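Local coordinates for OsmC family protein (Rhodothermus marinus, PDB 5CML) that probably hydrolyses carboxyl esters as a thermophile's serine esterase, the present chain being its alpha/beta-hydrolase (esterase) domain without the OsmC domain, at residues V29-F34 with R93-Q98; A103-H108 with A117-F122. One frame throughout, in Å; residues are numbered along the deposited sequence.

Contact 1: residues V29-F34 with R93-Q98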
# COMPACT_ATOMS: atom_id res chain seq x y z
N VAL A 29 9.51 -9.03 14.24
CA VAL A 29 10.68 -8.97 13.38
C VAL A 29 10.76 -7.57 12.78
O VAL A 29 11.85 -7.04 12.55
CB VAL A 29 10.64 -10.01 12.26
CG1 VAL A 29 9.44 -9.83 11.38
CG2 VAL A 29 11.90 -9.97 11.42
N ALA A 30 9.60 -6.99 12.51
CA ALA A 30 9.49 -5.65 11.96
C ALA A 30 8.03 -5.21 12.01
O ALA A 30 7.13 -6.05 12.09
CB ALA A 30 10.02 -5.57 10.51
N TYR A 31 7.82 -3.90 11.96
CA TYR A 31 6.50 -3.33 11.75
C TYR A 31 6.37 -2.94 10.28
O TYR A 31 7.31 -2.37 9.70
CB TYR A 31 6.26 -2.10 12.65
CG TYR A 31 6.11 -2.45 14.11
CD1 TYR A 31 7.23 -2.73 14.89
CD2 TYR A 31 4.87 -2.53 14.71
CE1 TYR A 31 7.10 -3.08 16.23
CE2 TYR A 31 4.73 -2.89 16.04
CZ TYR A 31 5.86 -3.14 16.79
OH TYR A 31 5.74 -3.48 18.14
N ALA A 32 5.22 -3.25 9.69
CA ALA A 32 4.93 -2.93 8.30
C ALA A 32 3.74 -2.00 8.26
O ALA A 32 2.78 -2.20 9.00
CB ALA A 32 4.65 -4.18 7.49
N LEU A 33 3.80 -1.00 7.39
CA LEU A 33 2.65 -0.17 7.08
C LEU A 33 2.08 -0.71 5.78
O LEU A 33 2.82 -0.87 4.81
CB LEU A 33 3.02 1.31 6.92
CG LEU A 33 1.91 2.23 6.40
CD1 LEU A 33 0.77 2.24 7.41
CD2 LEU A 33 2.41 3.67 6.12
N PHE A 34 0.79 -1.01 5.79
CA PHE A 34 0.13 -1.63 4.65
C PHE A 34 -1.03 -0.75 4.21
O PHE A 34 -2.11 -0.79 4.80
CB PHE A 34 -0.34 -3.04 5.04
CG PHE A 34 -0.93 -3.86 3.91
CD1 PHE A 34 -0.89 -3.45 2.59
CD2 PHE A 34 -1.51 -5.09 4.21
CE1 PHE A 34 -1.43 -4.25 1.58
CE2 PHE A 34 -2.05 -5.90 3.21
CZ PHE A 34 -2.01 -5.47 1.89
N ARG A 93 4.44 8.10 11.32
CA ARG A 93 4.82 8.80 12.56
C ARG A 93 4.22 8.11 13.78
O ARG A 93 4.85 8.02 14.83
CB ARG A 93 4.39 10.27 12.51
CG ARG A 93 5.23 11.08 11.50
CD ARG A 93 5.12 12.58 11.72
NE ARG A 93 3.74 13.02 11.67
CZ ARG A 93 3.10 13.38 10.56
NH1 ARG A 93 3.71 13.38 9.37
NH2 ARG A 93 1.84 13.76 10.65
N PHE A 94 3.00 7.60 13.64
CA PHE A 94 2.33 6.89 14.73
C PHE A 94 3.14 5.65 15.10
O PHE A 94 3.41 5.40 16.27
CB PHE A 94 0.90 6.51 14.31
CG PHE A 94 0.27 5.45 15.18
CD1 PHE A 94 -0.29 5.78 16.39
CD2 PHE A 94 0.23 4.13 14.77
CE1 PHE A 94 -0.87 4.81 17.18
CE2 PHE A 94 -0.36 3.17 15.56
CZ PHE A 94 -0.91 3.51 16.77
N LEU A 95 3.58 4.90 14.08
CA LEU A 95 4.38 3.70 14.35
C LEU A 95 5.73 4.06 14.98
O LEU A 95 6.19 3.38 15.94
CB LEU A 95 4.59 2.90 13.06
CG LEU A 95 3.38 2.10 12.58
CD1 LEU A 95 3.71 1.53 11.21
CD2 LEU A 95 2.98 0.96 13.57
N SER A 96 6.35 5.12 14.48
CA SER A 96 7.63 5.57 15.02
C SER A 96 7.52 5.94 16.49
O SER A 96 8.41 5.63 17.27
CB SER A 96 8.17 6.78 14.22
OG SER A 96 8.56 6.38 12.94
N ALA A 97 6.41 6.56 16.86
CA ALA A 97 6.23 7.03 18.24
C ALA A 97 5.79 5.91 19.17
O ALA A 97 6.37 5.71 20.25
CB ALA A 97 5.22 8.15 18.27
N GLN A 98 4.76 5.17 18.77
CA GLN A 98 4.11 4.22 19.68
C GLN A 98 4.61 2.80 19.55
O GLN A 98 4.43 1.99 20.49
CB GLN A 98 2.59 4.25 19.49
CG GLN A 98 2.01 5.61 19.87
CD GLN A 98 0.52 5.63 20.16
OE1 GLN A 98 -0.04 4.69 20.74
NE2 GLN A 98 -0.14 6.72 19.77
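Leu95 carries the helical side of this contact alone, reaching from helix 85-98 down to strand 30-36 with its two methyls divided between different residues. Leu95 CD2 comes obliquely against the ring of Tyr31, 4.1 Å from Tyr31 CD2. The other methyl, Leu95 CD1, leans toward the strand itself, 4.4 Å from Leu33 CB and an equal distance from Ala32 O. No hydrogen bond crosses between the segments, so dispersion and the burial of apolar surface hold them together. The CB bonds of Leu95 and Tyr31 both point toward the opposite segment, and CG anti to the carbonyl carbon in Leu95 (chi1 -75°) sets its methyls against the tyrosine ring and the strand. The backbones stay well apart, Tyr31 CA and Leu95 CA being 7.8 Å from each other. Further out, the Tyr31 ring also meets that of Tyr99, with planes about 40° apart, while Leu95 rests on Leu62 and Pro102. The axes of 30-34 and 93-98 run nearly antiparallel (159°), 10.0 Å apart at closest approach. Helix 85-98 thus packs over one surface of the main sheet, where strand 30-36 lies between strands 59-65 and 104-108; Val29 and Ala30 touch helix 234-252.

Contact 2: residues A103-H108 with A117-F122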
# COMPACT_ATOMS: atom_id res chain seq x y z
N ALA A 103 9.84 -0.79 9.00
CA ALA A 103 10.96 -1.24 8.19
C ALA A 103 10.47 -1.74 6.84
O ALA A 103 11.28 -1.93 5.95
CB ALA A 103 11.73 -2.33 8.92
N LEU A 104 9.17 -1.94 6.70
CA LEU A 104 8.57 -2.46 5.46
C LEU A 104 7.35 -1.63 5.14
O LEU A 104 6.49 -1.42 6.01
CB LEU A 104 8.18 -3.94 5.61
CG LEU A 104 7.39 -4.64 4.50
CD1 LEU A 104 8.16 -4.70 3.23
CD2 LEU A 104 7.02 -6.05 4.94
N LEU A 105 7.29 -1.11 3.91
CA LEU A 105 6.09 -0.49 3.39
C LEU A 105 5.47 -1.41 2.37
O LEU A 105 6.17 -1.93 1.50
CB LEU A 105 6.39 0.85 2.73
CG LEU A 105 6.88 1.96 3.64
CD1 LEU A 105 7.09 3.27 2.81
CD2 LEU A 105 5.97 2.23 4.84
N ILE A 106 4.15 -1.56 2.45
CA ILE A 106 3.38 -2.37 1.51
C ILE A 106 2.24 -1.52 0.99
O ILE A 106 1.52 -0.90 1.78
CB ILE A 106 2.77 -3.63 2.19
CG1 ILE A 106 3.81 -4.40 3.00
CG2 ILE A 106 2.10 -4.52 1.14
CD1 ILE A 106 3.20 -5.41 4.01
N GLY A 107 2.03 -1.51 -0.32
CA GLY A 107 0.93 -0.76 -0.89
C GLY A 107 0.17 -1.54 -1.94
O GLY A 107 0.77 -2.11 -2.84
N HIS A 108 -1.15 -1.51 -1.87
CA HIS A 108 -2.00 -2.14 -2.88
C HIS A 108 -2.70 -1.08 -3.70
O HIS A 108 -3.20 -0.10 -3.16
CB HIS A 108 -3.00 -3.07 -2.20
CG HIS A 108 -4.18 -3.42 -3.05
ND1 HIS A 108 -5.46 -2.97 -2.78
CD2 HIS A 108 -4.29 -4.20 -4.15
CE1 HIS A 108 -6.30 -3.45 -3.68
NE2 HIS A 108 -5.61 -4.19 -4.53
N ALA A 117 5.95 6.52 -3.69
CA ALA A 117 6.26 7.94 -3.75
C ALA A 117 6.82 8.50 -2.43
O ALA A 117 7.54 9.51 -2.45
CB ALA A 117 5.02 8.73 -4.16
N VAL A 118 6.49 7.88 -1.30
CA VAL A 118 6.97 8.38 -0.01
C VAL A 118 8.08 7.54 0.63
O VAL A 118 8.66 7.98 1.62
CB VAL A 118 5.83 8.51 1.03
CG1 VAL A 118 4.73 9.43 0.48
CG2 VAL A 118 5.28 7.14 1.47
N ALA A 119 8.39 6.37 0.09
CA ALA A 119 9.34 5.48 0.76
C ALA A 119 10.68 6.17 1.00
O ALA A 119 11.29 6.02 2.06
CB ALA A 119 9.55 4.22 -0.06
N GLY A 120 11.12 6.95 0.02
CA GLY A 120 12.38 7.64 0.11
C GLY A 120 12.41 8.70 1.18
O GLY A 120 13.49 9.22 1.47
N GLU A 121 11.26 9.02 1.77
CA GLU A 121 11.19 10.03 2.83
C GLU A 121 11.54 9.47 4.21
O GLU A 121 11.73 10.24 5.16
CB GLU A 121 9.78 10.66 2.89
CG GLU A 121 9.28 11.31 1.59
CD GLU A 121 7.85 11.83 1.70
OE1 GLU A 121 7.38 12.00 2.84
OE2 GLU A 121 7.18 12.07 0.66
N PHE A 122 11.63 8.14 4.31
CA PHE A 122 11.76 7.45 5.58
C PHE A 122 12.97 6.50 5.55
O PHE A 122 12.87 5.37 5.07
CB PHE A 122 10.46 6.67 5.87
CG PHE A 122 9.28 7.57 6.12
CD1 PHE A 122 9.10 8.19 7.33
CD2 PHE A 122 8.35 7.80 5.12
CE1 PHE A 122 8.01 9.03 7.56
CE2 PHE A 122 7.26 8.63 5.34
CZ PHE A 122 7.10 9.26 6.56
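Leu105 lays its CD1 methyl over Ala119, 3.8 Å from Ala119 CA and 3.9 Å from Ala119 CB, so that one methyl group covers both backbone and side chain of the small residue. Leu105 CD1 has a looser neighbour in Val118 CG2, at 4.5 Å. With CG anti to the carbonyl carbon (chi1 -66°) and chi2 extended at -178°, CD1 is carried well out from the strand toward the segment 117-122. Leu105 CA and Ala119 CA, 7.3 Å apart, are the nearest CA pair across the two segments. The meeting is wholly apolar. Over residues 118-122 the backbone is bonded locally, Glu121 N to Val118 O (2.8 Å) and Phe122 N to Ala119 O (3.1 Å). Leu105 also touches Leu33 and Val125, and Ala119 touches Met188. Strand 104-108, helix 110-118 and strand 127-131 make a beta-alpha-beta unit, and this contact lies between its first strand and the C-terminal part of the helical segment. At the far end of that strand, Gly107 begins a GxSxG sequence consistent with the nucleophile elbow of alpha/beta hydrolases, with Ser109 the probable nucleophile.

Overall arrangement
After strands 2-9 and 15-22, strand 30-36 opens contact 1, which closes when the chain returns along helix 85-98, having passed through helix 45-56 and strand 59-65. Contact 2 opens soon afterwards on strand 104-108 and closes a much shorter loop through helix 110-118. The two are in series, neither nested nor crossed, with centres about 11 Å apart. What joins them is the main sheet: strands 30-36 and 104-108 are parallel neighbours, with probable hydrogen bonds from Ile106 N to Leu33 O (2.8 Å) and from Leu33 N to Leu104 O (3.1 Å). Together they fasten two successive helices to the middle of the hydrolase sheet.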